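Na-translocating NADH-quinone reductase subunit C NqrC (Shewanella oneidensis, PDB 4XHF) is a flavin-carrying subunit of a sodium-translocating membrane complex, modelled as its soluble fragment with flavin mononucleotide bound to an FMN-binding domain. Local coordinates at residues Ile107-Thr112 / Tyr137-Trp142; Met144-Val149 / Val162-Gly167; Phe88-Ala93 / Asp116-Lys121; Leu70-Asp75 / Glu238-Phe243. One frame throughout, in Å; residues are numbered along the deposited sequence.

Interaction 1: residues Ile107-Thr112 / Tyr137-Trp142; sequences IAKIKT and YGKGLW. With FMN (flavin mononucleotide), chain E.
Beside the FMN pocket, where strand 129-139 runs into pocket residues Leu141 and Trp142, the loop 107-112 braces the strand through one backbone bond: Lys139 N donates to Ala108 O at 2.9 Å. The N-H...O angle of 176° makes the bond straight, and the donor lies in the carbonyl plane. Ala108 CB rests against Gly138 CA at 3.8 Å. Ile110 CG2 comes obliquely to Tyr137 CE2 at 3.6 Å, the two side chains crossing at about a right angle. Tyr137 CG sits between its backbone N and carbonyl carbon (chi1 65°), which brings the ring back toward the loop. In the plane of that ring, Tyr137 OH meets a water at 2.7 Å, and the same water donates to Thr112 O at 2.6 Å. The extended Lys109 chain passes Lys139 CB and CD and gives NZ to a second water at 3.2 Å, which donates to Lys139 O. Leu141 turns away from the loop and sets CD2 3.6 Å from FMN C4A, while Glu168 holds the backbone N of Leu141 and of Trp142. One straight amide bond and two water bridges thus tie the loop mainly to backbone atoms.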
# COMPACT_ATOMS: atom_id res chain seq x y z
N ILE A 107 -15.16 4.20 -3.01
CA ILE A 107 -15.17 4.06 -1.55
C ILE A 107 -14.15 4.98 -0.89
O ILE A 107 -14.41 5.54 0.18
CB ILE A 107 -14.90 2.59 -1.13
CG1 ILE A 107 -15.96 1.66 -1.72
CG2 ILE A 107 -14.88 2.46 0.38
CD1 ILE A 107 -15.64 0.18 -1.59
N ALA A 108 -12.99 5.13 -1.52
CA ALA A 108 -11.89 5.91 -0.96
C ALA A 108 -11.95 7.38 -1.37
O ALA A 108 -11.08 8.16 -0.99
CB ALA A 108 -10.56 5.30 -1.37
N LYS A 109 -12.97 7.74 -2.15
CA LYS A 109 -13.18 9.12 -2.56
C LYS A 109 -11.96 9.68 -3.28
O LYS A 109 -11.51 10.79 -2.98
CB LYS A 109 -13.52 9.99 -1.34
CG LYS A 109 -14.69 9.47 -0.53
CD LYS A 109 -14.87 10.23 0.77
CE LYS A 109 -15.89 9.55 1.66
NZ LYS A 109 -16.03 10.20 2.99
N ILE A 110 -11.43 8.92 -4.23
CA ILE A 110 -10.26 9.34 -4.99
C ILE A 110 -10.66 9.98 -6.32
O ILE A 110 -9.81 10.49 -7.04
CB ILE A 110 -9.30 8.15 -5.27
CG1 ILE A 110 -10.00 7.07 -6.10
CG2 ILE A 110 -8.80 7.58 -3.95
CD1 ILE A 110 -9.07 5.94 -6.53
N LYS A 111 -11.96 9.92 -6.64
CA LYS A 111 -12.53 10.59 -7.81
C LYS A 111 -12.06 10.01 -9.14
O LYS A 111 -12.87 9.79 -10.04
CB LYS A 111 -12.22 12.09 -7.77
CG LYS A 111 -12.86 12.83 -6.60
CD LYS A 111 -14.35 13.05 -6.81
CE LYS A 111 -14.63 14.03 -7.94
NZ LYS A 111 -16.07 14.40 -8.04
N THR A 112 -10.76 9.78 -9.28
CA THR A 112 -10.21 9.20 -10.50
C THR A 112 -9.16 8.16 -10.14
O THR A 112 -8.49 8.27 -9.11
CB THR A 112 -9.60 10.30 -11.41
OG1 THR A 112 -9.11 9.71 -12.62
CG2 THR A 112 -8.47 11.03 -10.70
N TYR A 137 -4.16 4.49 -1.26
CA TYR A 137 -4.43 5.83 -0.77
C TYR A 137 -5.92 6.11 -0.80
O TYR A 137 -6.67 5.44 -1.51
CB TYR A 137 -3.66 6.87 -1.59
CG TYR A 137 -4.10 6.98 -3.04
CD1 TYR A 137 -3.62 6.09 -3.99
CD2 TYR A 137 -4.96 7.98 -3.45
CE1 TYR A 137 -4.01 6.19 -5.32
CE2 TYR A 137 -5.36 8.09 -4.77
CZ TYR A 137 -4.87 7.20 -5.70
OH TYR A 137 -5.26 7.30 -7.01
N GLY A 138 -6.34 7.09 -0.02
CA GLY A 138 -7.74 7.43 0.10
C GLY A 138 -7.93 8.64 0.98
O GLY A 138 -7.04 9.00 1.75
N LYS A 139 -9.09 9.28 0.87
CA LYS A 139 -9.37 10.45 1.67
C LYS A 139 -9.64 10.06 3.11
O LYS A 139 -10.44 9.16 3.38
CB LYS A 139 -10.57 11.22 1.11
CG LYS A 139 -10.78 12.58 1.75
CD LYS A 139 -12.21 13.06 1.59
CE LYS A 139 -12.40 14.45 2.17
NZ LYS A 139 -11.63 15.48 1.43
N GLY A 140 -8.95 10.72 4.04
CA GLY A 140 -9.23 10.57 5.45
C GLY A 140 -10.45 11.40 5.81
O GLY A 140 -11.53 11.19 5.27
N LEU A 141 -10.26 12.35 6.72
CA LEU A 141 -11.32 13.28 7.10
C LEU A 141 -11.20 14.58 6.32
O LEU A 141 -12.20 15.15 5.89
CB LEU A 141 -11.28 13.55 8.61
CG LEU A 141 -12.33 14.52 9.15
CD1 LEU A 141 -13.75 14.06 8.85
CD2 LEU A 141 -12.15 14.70 10.65
N TRP A 142 -9.96 15.04 6.12
CA TRP A 142 -9.72 16.34 5.51
C TRP A 142 -8.74 16.29 4.35
O TRP A 142 -8.59 17.27 3.61
CB TRP A 142 -9.20 17.32 6.56
CG TRP A 142 -10.20 17.63 7.61
CD1 TRP A 142 -10.12 17.33 8.94
CD2 TRP A 142 -11.46 18.28 7.43
NE1 TRP A 142 -11.25 17.77 9.59
CE2 TRP A 142 -12.09 18.35 8.68
CE3 TRP A 142 -12.12 18.82 6.32
CZ2 TRP A 142 -13.34 18.94 8.87
CZ3 TRP A 142 -13.36 19.40 6.50
CH2 TRP A 142 -13.95 19.46 7.76
N1 FMN E . -10.84 13.44 13.81
C2 FMN E . -10.13 12.60 12.85
O2 FMN E . -10.36 11.46 12.79
N3 FMN E . -9.13 13.20 11.97
C4 FMN E . -8.86 14.59 12.04
O4 FMN E . -8.06 15.07 11.33
C4A FMN E . -9.60 15.45 13.03
N5 FMN E . -9.34 16.84 13.11
C5A FMN E . -10.08 17.66 14.07
C6 FMN E . -9.81 19.03 14.14
C7 FMN E . -10.53 19.85 14.97
C7M FMN E . -10.25 21.34 14.96
C8 FMN E . -11.49 19.30 15.83
C8M FMN E . -12.47 20.19 16.65
C9 FMN E . -11.71 17.88 15.82
C9A FMN E . -11.04 17.05 14.92
N10 FMN E . -11.30 15.62 14.83
C10 FMN E . -10.56 14.84 13.87
C1' FMN E . -12.31 14.93 15.72
C2' FMN E . -13.50 14.43 14.93
O2' FMN E . -14.38 15.50 14.72
C3' FMN E . -14.24 13.34 15.71
O3' FMN E . -14.61 13.86 16.96
C4' FMN E . -13.37 12.08 15.89
O4' FMN E . -12.90 11.64 14.65
C5' FMN E . -14.15 10.95 16.55
O5' FMN E . -13.22 10.00 17.02
P FMN E . -13.74 8.57 17.51
O1P FMN E . -15.31 8.43 17.26
O2P FMN E . -13.43 8.38 19.07
O HOH W 1 -13.14 9.27 3.96
O HOH W 2 -6.66 9.52 -7.69

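Interaction 2: residues Met144-Val149 / Val162-Gly167; sequences MIYGYV and VVYEHG
Tyr146 O receives two neighbouring amides of the facing strand, Tyr164 N at 3.0 Å and, more weakly, Glu165 N at 3.4 Å. In return Tyr146 N donates to Glu165 O at 3.0 Å. Farther along, Tyr148 and Val162 form a regular hydrogen-bonded pair: Tyr148 N meets Val162 O at 2.7 Å and Val162 N meets Tyr148 O at 2.9 Å. Between them Gly147 and Val163 make a non-hydrogen-bonded pair. The extra residue, Tyr164, has its CG between the backbone N and the carbonyl carbon (chi1 67°), which folds the ring back across strand 144-149. Tyr146 O then stands 3.6 Å above one face of the Tyr164 ring, offset toward the rim. The Tyr148 ring meets the same ring rim to rim, with Tyr148 CE2 3.3 Å from Tyr164 CE2 and the planes 25° apart. A water links Tyr164 OH to Gly147 O. Tyr146 and Glu165 run side by side, whereas Ile145 CG2 presses tightly on Val163 CG1 at 3.5 Å.

A second shell fixes these groups. Arg91 forms a salt bridge with Glu165 OE1 and a cation-pi contact with the Tyr146 ring, which also stacks with Tyr137. Tyr44 of helix 29-48 stacks on Tyr164. Two consecutive residues opposite one, sharing its carbonyl, with a register shift of one between Tyr146 and Gly147, define a classic beta bulge, here within the antiparallel hairpin of strands 144-151 and 158-165.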
# COMPACT_ATOMS: atom_id res chain seq x y z
N MET A 144 -6.00 13.59 1.59
CA MET A 144 -5.60 12.31 1.02
C MET A 144 -4.46 11.71 1.83
O MET A 144 -3.52 12.41 2.21
CB MET A 144 -5.17 12.48 -0.44
CG MET A 144 -6.27 12.98 -1.38
SD MET A 144 -7.76 11.96 -1.38
CE MET A 144 -7.06 10.34 -1.66
N ILE A 145 -4.56 10.42 2.09
CA ILE A 145 -3.54 9.69 2.84
C ILE A 145 -2.92 8.64 1.92
O ILE A 145 -3.64 7.85 1.31
CB ILE A 145 -4.14 9.02 4.09
CG1 ILE A 145 -4.81 10.07 4.99
CG2 ILE A 145 -3.06 8.26 4.86
CD1 ILE A 145 -5.69 9.48 6.08
N TYR A 146 -1.60 8.65 1.81
CA TYR A 146 -0.86 7.75 0.94
C TYR A 146 0.03 6.79 1.72
O TYR A 146 0.65 7.18 2.71
CB TYR A 146 0.00 8.54 -0.05
CG TYR A 146 -0.78 9.36 -1.03
CD1 TYR A 146 -1.37 10.56 -0.64
CD2 TYR A 146 -0.92 8.96 -2.34
CE1 TYR A 146 -2.09 11.32 -1.54
CE2 TYR A 146 -1.63 9.71 -3.25
CZ TYR A 146 -2.21 10.89 -2.84
OH TYR A 146 -2.92 11.64 -3.75
N GLY A 147 0.14 5.56 1.24
CA GLY A 147 0.98 4.57 1.90
C GLY A 147 1.17 3.31 1.08
O GLY A 147 0.82 3.26 -0.10
N TYR A 148 1.74 2.30 1.72
CA TYR A 148 1.96 0.99 1.11
C TYR A 148 1.55 -0.12 2.07
O TYR A 148 1.71 0.02 3.29
CB TYR A 148 3.44 0.82 0.71
CG TYR A 148 3.91 1.78 -0.36
CD1 TYR A 148 3.79 1.46 -1.71
CD2 TYR A 148 4.47 3.00 -0.03
CE1 TYR A 148 4.22 2.33 -2.69
CE2 TYR A 148 4.90 3.88 -1.00
CZ TYR A 148 4.78 3.54 -2.33
OH TYR A 148 5.20 4.41 -3.31
N VAL A 149 1.00 -1.20 1.52
CA VAL A 149 0.69 -2.40 2.28
C VAL A 149 1.41 -3.61 1.70
O VAL A 149 1.27 -3.91 0.52
CB VAL A 149 -0.82 -2.69 2.30
CG1 VAL A 149 -1.12 -3.94 3.12
CG2 VAL A 149 -1.58 -1.51 2.85
N VAL A 162 2.77 0.95 5.79
CA VAL A 162 3.56 2.17 5.87
C VAL A 162 2.78 3.33 5.27
O VAL A 162 2.49 3.32 4.07
CB VAL A 162 4.92 2.03 5.14
CG1 VAL A 162 5.69 3.34 5.17
CG2 VAL A 162 5.74 0.92 5.75
N VAL A 163 2.45 4.32 6.09
CA VAL A 163 1.84 5.56 5.61
C VAL A 163 2.91 6.64 5.63
O VAL A 163 3.60 6.81 6.64
CB VAL A 163 0.62 5.97 6.47
CG1 VAL A 163 0.08 7.33 6.04
CG2 VAL A 163 -0.47 4.92 6.38
N TYR A 164 3.06 7.36 4.52
CA TYR A 164 4.16 8.30 4.36
C TYR A 164 3.71 9.73 4.04
O TYR A 164 4.53 10.65 4.02
CB TYR A 164 5.11 7.81 3.26
CG TYR A 164 4.51 7.81 1.87
CD1 TYR A 164 4.51 8.95 1.09
CD2 TYR A 164 3.95 6.65 1.34
CE1 TYR A 164 3.97 8.95 -0.18
CE2 TYR A 164 3.40 6.64 0.08
CZ TYR A 164 3.42 7.80 -0.68
OH TYR A 164 2.88 7.81 -1.94
N GLU A 165 2.41 9.92 3.78
CA GLU A 165 1.90 11.26 3.48
C GLU A 165 0.45 11.43 3.90
O GLU A 165 -0.37 10.52 3.74
CB GLU A 165 2.04 11.56 1.98
CG GLU A 165 1.43 12.89 1.56
CD GLU A 165 1.64 13.20 0.09
OE1 GLU A 165 2.49 12.55 -0.55
OE2 GLU A 165 0.95 14.11 -0.43
N HIS A 166 0.13 12.61 4.42
CA HIS A 166 -1.23 12.94 4.83
C HIS A 166 -1.35 14.43 5.08
O HIS A 166 -0.35 15.15 5.09
CB HIS A 166 -1.62 12.16 6.10
CG HIS A 166 -0.98 12.69 7.34
ND1 HIS A 166 -1.59 13.61 8.16
CD2 HIS A 166 0.23 12.43 7.91
CE1 HIS A 166 -0.80 13.89 9.18
NE2 HIS A 166 0.31 13.19 9.05
N GLY A 167 -2.58 14.89 5.29
CA GLY A 167 -2.84 16.28 5.61
C GLY A 167 -3.83 16.41 6.75
O GLY A 167 -4.47 17.44 6.93
O HOH W 3 0.78 5.34 -2.28

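Interaction 3: residues Phe88-Ala93 / Asp116-Lys121; sequences FDERMA and DARVFK
Glu90, in the first turn of helix 90-95, points its CB toward Arg118 on strand 113-123 and reaches that residue with an extended side chain. From CB the chain takes its direction from a chi1 of -69°, CG lying anti to the carbonyl carbon, and the first contact is made by CD, 4.0 Å from Arg118 CB. At the tip the two oxygens divide their work. OE2 accepts from Arg118 N at 3.0 Å; the bond is nearly straight, with an N-H...O angle of 177°, yet it arrives from well above the carboxylate plane. OE2 also accepts from a water, which donates to Asp116 O at 2.7 Å as well. Phe88 likewise starts its side chain toward the strand, and its ring has this water at its edge, in plane. OE1 takes a hydrogen from a second water at 2.7 Å; that water accepts from Arg118 NE at 2.9 Å in the plane of the guanidinium and donates to Arg118 O. The direct ionic approach of Glu90 OE1 to Arg118 NH2 is a long salt bridge of 3.8 Å, the two planar groups being 64° apart.

Arg118 bends at chi3, and its NH1 is hydrogen-bonded to Val85 O. The helix start that presents Glu90 is N-capped by Asp89, whose OD1 accepts from Met92 N at 3.2 Å and weakly from Arg91 N. Because both carboxylate oxygens act as acceptors beside a buried guanidinium, Glu90 is probably ionised, and a backbone amide and shared water join helix to strand more than direct pairing of charges.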
# COMPACT_ATOMS: atom_id res chain seq x y z
N PHE A 88 8.16 6.09 -12.20
CA PHE A 88 6.77 6.22 -12.63
C PHE A 88 5.99 7.12 -11.68
O PHE A 88 5.99 6.90 -10.47
CB PHE A 88 6.12 4.83 -12.71
CG PHE A 88 4.72 4.85 -13.25
CD1 PHE A 88 4.48 4.99 -14.61
CD2 PHE A 88 3.64 4.72 -12.40
CE1 PHE A 88 3.19 5.00 -15.10
CE2 PHE A 88 2.35 4.73 -12.89
CZ PHE A 88 2.13 4.87 -14.24
N ASP A 89 5.34 8.14 -12.23
CA ASP A 89 4.56 9.09 -11.45
C ASP A 89 3.10 8.66 -11.38
O ASP A 89 2.34 8.83 -12.33
CB ASP A 89 4.66 10.50 -12.05
CG ASP A 89 4.14 11.58 -11.12
OD1 ASP A 89 3.34 11.26 -10.21
OD2 ASP A 89 4.54 12.75 -11.28
N GLU A 90 2.71 8.10 -10.23
CA GLU A 90 1.37 7.56 -10.06
C GLU A 90 0.34 8.65 -9.80
O GLU A 90 -0.85 8.48 -10.10
CB GLU A 90 1.35 6.54 -8.91
CG GLU A 90 2.12 5.26 -9.20
CD GLU A 90 1.83 4.16 -8.20
OE1 GLU A 90 2.38 4.21 -7.08
OE2 GLU A 90 1.06 3.24 -8.54
N ARG A 91 0.78 9.77 -9.24
CA ARG A 91 -0.10 10.91 -9.02
C ARG A 91 -0.56 11.45 -10.36
O ARG A 91 -1.74 11.76 -10.56
CB ARG A 91 0.60 12.02 -8.22
CG ARG A 91 1.29 11.56 -6.94
CD ARG A 91 0.29 11.23 -5.84
NE ARG A 91 0.98 10.78 -4.63
CZ ARG A 91 1.28 11.56 -3.59
NH1 ARG A 91 0.97 12.85 -3.58
NH2 ARG A 91 1.91 11.04 -2.55
N MET A 92 0.38 11.55 -11.29
CA MET A 92 0.12 12.09 -12.62
C MET A 92 -0.71 11.13 -13.46
O MET A 92 -1.61 11.53 -14.18
CB MET A 92 1.45 12.39 -13.33
CG MET A 92 1.32 13.11 -14.66
SD MET A 92 2.88 13.19 -15.57
CE MET A 92 3.92 14.07 -14.41
N ALA A 93 -0.39 9.84 -13.35
CA ALA A 93 -1.09 8.81 -14.11
C ALA A 93 -2.56 8.73 -13.74
O ALA A 93 -3.40 8.37 -14.56
CB ALA A 93 -0.42 7.46 -13.89
N ASP A 116 -2.97 1.87 -14.55
CA ASP A 116 -1.85 1.03 -14.11
C ASP A 116 -1.38 1.42 -12.71
O ASP A 116 -1.41 2.59 -12.34
CB ASP A 116 -0.67 1.13 -15.08
CG ASP A 116 -1.03 0.69 -16.49
OD1 ASP A 116 -2.04 -0.03 -16.65
OD2 ASP A 116 -0.30 1.06 -17.43
N ALA A 117 -0.95 0.42 -11.95
CA ALA A 117 -0.38 0.64 -10.63
C ALA A 117 1.01 0.02 -10.55
O ALA A 117 1.28 -1.01 -11.17
CB ALA A 117 -1.28 0.05 -9.56
N ARG A 118 1.90 0.67 -9.80
CA ARG A 118 3.23 0.13 -9.57
C ARG A 118 3.22 -0.73 -8.32
O ARG A 118 2.83 -0.26 -7.25
CB ARG A 118 4.26 1.25 -9.43
CG ARG A 118 5.65 0.77 -9.04
CD ARG A 118 6.62 1.93 -8.93
NE ARG A 118 6.14 2.94 -8.00
CZ ARG A 118 6.61 4.18 -7.93
NH1 ARG A 118 7.58 4.58 -8.75
NH2 ARG A 118 6.11 5.04 -7.05
N VAL A 119 3.64 -1.98 -8.46
CA VAL A 119 3.68 -2.91 -7.34
C VAL A 119 5.08 -3.50 -7.22
O VAL A 119 5.89 -3.38 -8.14
CB VAL A 119 2.64 -4.05 -7.51
CG1 VAL A 119 1.24 -3.47 -7.56
CG2 VAL A 119 2.92 -4.86 -8.76
N PHE A 120 5.35 -4.14 -6.09
CA PHE A 120 6.67 -4.69 -5.81
C PHE A 120 6.58 -6.11 -5.26
O PHE A 120 5.94 -6.35 -4.24
CB PHE A 120 7.41 -3.81 -4.80
CG PHE A 120 7.49 -2.37 -5.20
CD1 PHE A 120 6.48 -1.49 -4.86
CD2 PHE A 120 8.58 -1.90 -5.90
CE1 PHE A 120 6.56 -0.16 -5.22
CE2 PHE A 120 8.66 -0.57 -6.27
CZ PHE A 120 7.65 0.30 -5.92
N LYS A 121 7.22 -7.05 -5.95
CA LYS A 121 7.39 -8.40 -5.44
C LYS A 121 8.66 -8.45 -4.60
O LYS A 121 9.71 -8.01 -5.06
CB LYS A 121 7.46 -9.43 -6.57
CG LYS A 121 6.14 -9.67 -7.29
CD LYS A 121 6.29 -10.70 -8.39
CE LYS A 121 4.99 -10.93 -9.13
NZ LYS A 121 5.16 -11.93 -10.23
O HOH W 4 3.94 2.25 -6.17
O HOH W 5 -0.43 4.61 -10.76

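Interaction 4: residues Leu70-Asp75 / Glu238-Phe243; sequences LLINLD and EGFQTF
Leu74 O and Gly239 O each lie 2.7 Å from one water oxygen, which also accepts from Phe243 N at 3.0 Å. This water stands where the loop leading into helix 241-249, and its first turn, pack against the end of strand 67-73 of the antiparallel sheet, and it links the two backbones at that point. Phe240 occupies the N-cap position, immediately before the helix.

Around the water the contact is apolar. Leu74 CD2 lies over one face of the Phe240 ring, 4.0 Å from its centroid and 29° off the normal, a CH-pi contact. Ile72 CD1 approaches the same ring at its edge, near the plane, 4.1 Å from Phe240 CE1. The two branches of Ile72 serve Phe243 differently: CG1 lies over one face of the ring, while CG2 touches Phe243 CE1 at 3.7 Å. The Ile72 and Phe243 side chains cross at about a right angle. An unusual chi2 of 100° turns Ile72 CD1 so that it meets both rings, with Phe243 CB and CG also near it.

Phe240 continues inward onto Ala117, Val119 and Val134 of the sheet. At the outer side Arg113 bridges the segments, pairing with Asp75 OD1 and bonding to Glu238 O. On that side too, Thr242 CG2 rests 3.5 Å from Asp75 O.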
# COMPACT_ATOMS: atom_id res chain seq x y z
N LEU A 70 7.10 -3.70 -10.55
CA LEU A 70 6.22 -4.06 -11.65
C LEU A 70 5.16 -3.00 -11.87
O LEU A 70 4.59 -2.48 -10.91
CB LEU A 70 5.54 -5.40 -11.38
CG LEU A 70 6.42 -6.65 -11.35
CD1 LEU A 70 5.62 -7.82 -10.82
CD2 LEU A 70 6.94 -6.95 -12.74
N LEU A 71 4.91 -2.69 -13.13
CA LEU A 71 3.76 -1.88 -13.51
C LEU A 71 2.70 -2.83 -14.04
O LEU A 71 2.94 -3.54 -15.02
CB LEU A 71 4.14 -0.83 -14.55
CG LEU A 71 3.07 0.20 -14.91
CD1 LEU A 71 2.74 1.08 -13.71
CD2 LEU A 71 3.51 1.04 -16.11
N ILE A 72 1.54 -2.86 -13.39
CA ILE A 72 0.49 -3.80 -13.75
C ILE A 72 -0.79 -3.08 -14.13
O ILE A 72 -1.10 -2.02 -13.59
CB ILE A 72 0.20 -4.80 -12.60
CG1 ILE A 72 -0.28 -4.07 -11.35
CG2 ILE A 72 1.44 -5.62 -12.29
CD1 ILE A 72 -1.78 -4.11 -11.16
N ASN A 73 -1.52 -3.66 -15.08
CA ASN A 73 -2.83 -3.17 -15.46
C ASN A 73 -3.87 -3.62 -14.44
O ASN A 73 -4.09 -4.82 -14.26
CB ASN A 73 -3.20 -3.66 -16.85
CG ASN A 73 -4.48 -3.04 -17.37
OD1 ASN A 73 -5.57 -3.47 -17.02
ND2 ASN A 73 -4.34 -2.04 -18.22
N LEU A 74 -4.49 -2.66 -13.77
CA LEU A 74 -5.40 -2.96 -12.68
C LEU A 74 -6.63 -3.75 -13.13
O LEU A 74 -7.11 -4.62 -12.40
CB LEU A 74 -5.84 -1.66 -11.99
CG LEU A 74 -4.79 -1.02 -11.08
CD1 LEU A 74 -5.17 0.41 -10.75
CD2 LEU A 74 -4.62 -1.83 -9.81
N ASP A 75 -7.14 -3.45 -14.32
CA ASP A 75 -8.34 -4.12 -14.82
C ASP A 75 -8.08 -5.57 -15.22
O ASP A 75 -8.90 -6.44 -14.94
CB ASP A 75 -8.90 -3.35 -16.02
CG ASP A 75 -9.51 -2.02 -15.64
OD1 ASP A 75 -10.13 -1.93 -14.56
OD2 ASP A 75 -9.36 -1.05 -16.41
N GLU A 238 -12.15 -3.11 -7.77
CA GLU A 238 -11.60 -2.04 -8.59
C GLU A 238 -10.15 -1.74 -8.21
O GLU A 238 -9.56 -0.78 -8.71
CB GLU A 238 -12.46 -0.77 -8.47
CG GLU A 238 -13.93 -1.00 -8.85
CD GLU A 238 -14.70 0.29 -9.07
OE1 GLU A 238 -14.54 0.90 -10.15
OE2 GLU A 238 -15.47 0.69 -8.18
N GLY A 239 -9.59 -2.57 -7.34
CA GLY A 239 -8.22 -2.41 -6.88
C GLY A 239 -7.30 -3.50 -7.40
O GLY A 239 -7.22 -3.73 -8.60
N PHE A 240 -6.63 -4.19 -6.48
CA PHE A 240 -5.62 -5.18 -6.84
C PHE A 240 -6.14 -6.61 -6.84
O PHE A 240 -5.36 -7.55 -6.93
CB PHE A 240 -4.42 -5.07 -5.89
CG PHE A 240 -3.60 -3.83 -6.09
CD1 PHE A 240 -2.75 -3.71 -7.18
CD2 PHE A 240 -3.68 -2.78 -5.19
CE1 PHE A 240 -2.00 -2.57 -7.37
CE2 PHE A 240 -2.93 -1.63 -5.37
CZ PHE A 240 -2.09 -1.53 -6.46
N GLN A 241 -7.45 -6.78 -6.75
CA GLN A 241 -8.02 -8.12 -6.61
C GLN A 241 -7.77 -8.96 -7.86
O GLN A 241 -7.40 -10.13 -7.76
CB GLN A 241 -9.51 -8.05 -6.31
CG GLN A 241 -9.94 -8.92 -5.14
CD GLN A 241 -11.39 -8.70 -4.75
OE1 GLN A 241 -11.68 -8.13 -3.70
NE2 GLN A 241 -12.30 -9.17 -5.59
N THR A 242 -7.99 -8.37 -9.03
CA THR A 242 -7.72 -9.06 -10.29
C THR A 242 -6.26 -9.48 -10.36
O THR A 242 -5.95 -10.62 -10.69
CB THR A 242 -8.05 -8.18 -11.51
OG1 THR A 242 -9.47 -7.96 -11.58
CG2 THR A 242 -7.59 -8.84 -12.81
N PHE A 243 -5.37 -8.55 -10.03
CA PHE A 243 -3.93 -8.80 -10.05
C PHE A 243 -3.55 -9.97 -9.14
O PHE A 243 -2.75 -10.82 -9.52
CB PHE A 243 -3.18 -7.54 -9.64
CG PHE A 243 -1.71 -7.77 -9.39
CD1 PHE A 243 -0.89 -8.23 -10.40
CD2 PHE A 243 -1.16 -7.50 -8.15
CE1 PHE A 243 0.46 -8.44 -10.17
CE2 PHE A 243 0.18 -7.70 -7.92
CZ PHE A 243 1.00 -8.17 -8.93
O HOH W 6 -6.10 -5.66 -10.18

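Overall arrangement
All four contacts reach one antiparallel sheet but differ in depth. Interaction 4 is a buried, mostly apolar contact of helix on strand; the other three are partly buried and rely more on polar bonds. Interactions 1 and 2 sit on neighbouring strands, 129-139 and 144-151, joined by Gly138 O and Ile145 N; interaction 1 leads into the flavin pocket, and interaction 2 is a hairpin whose backbone pairing is interrupted by a beta bulge. Interactions 3 and 4 share the pairing of strands 113-123 and 67-73. Arg91 links interaction 3 to interaction 2. Water mediates all four, but opposite charges face each other across the two segments only in interaction 3, and there as a long salt bridge.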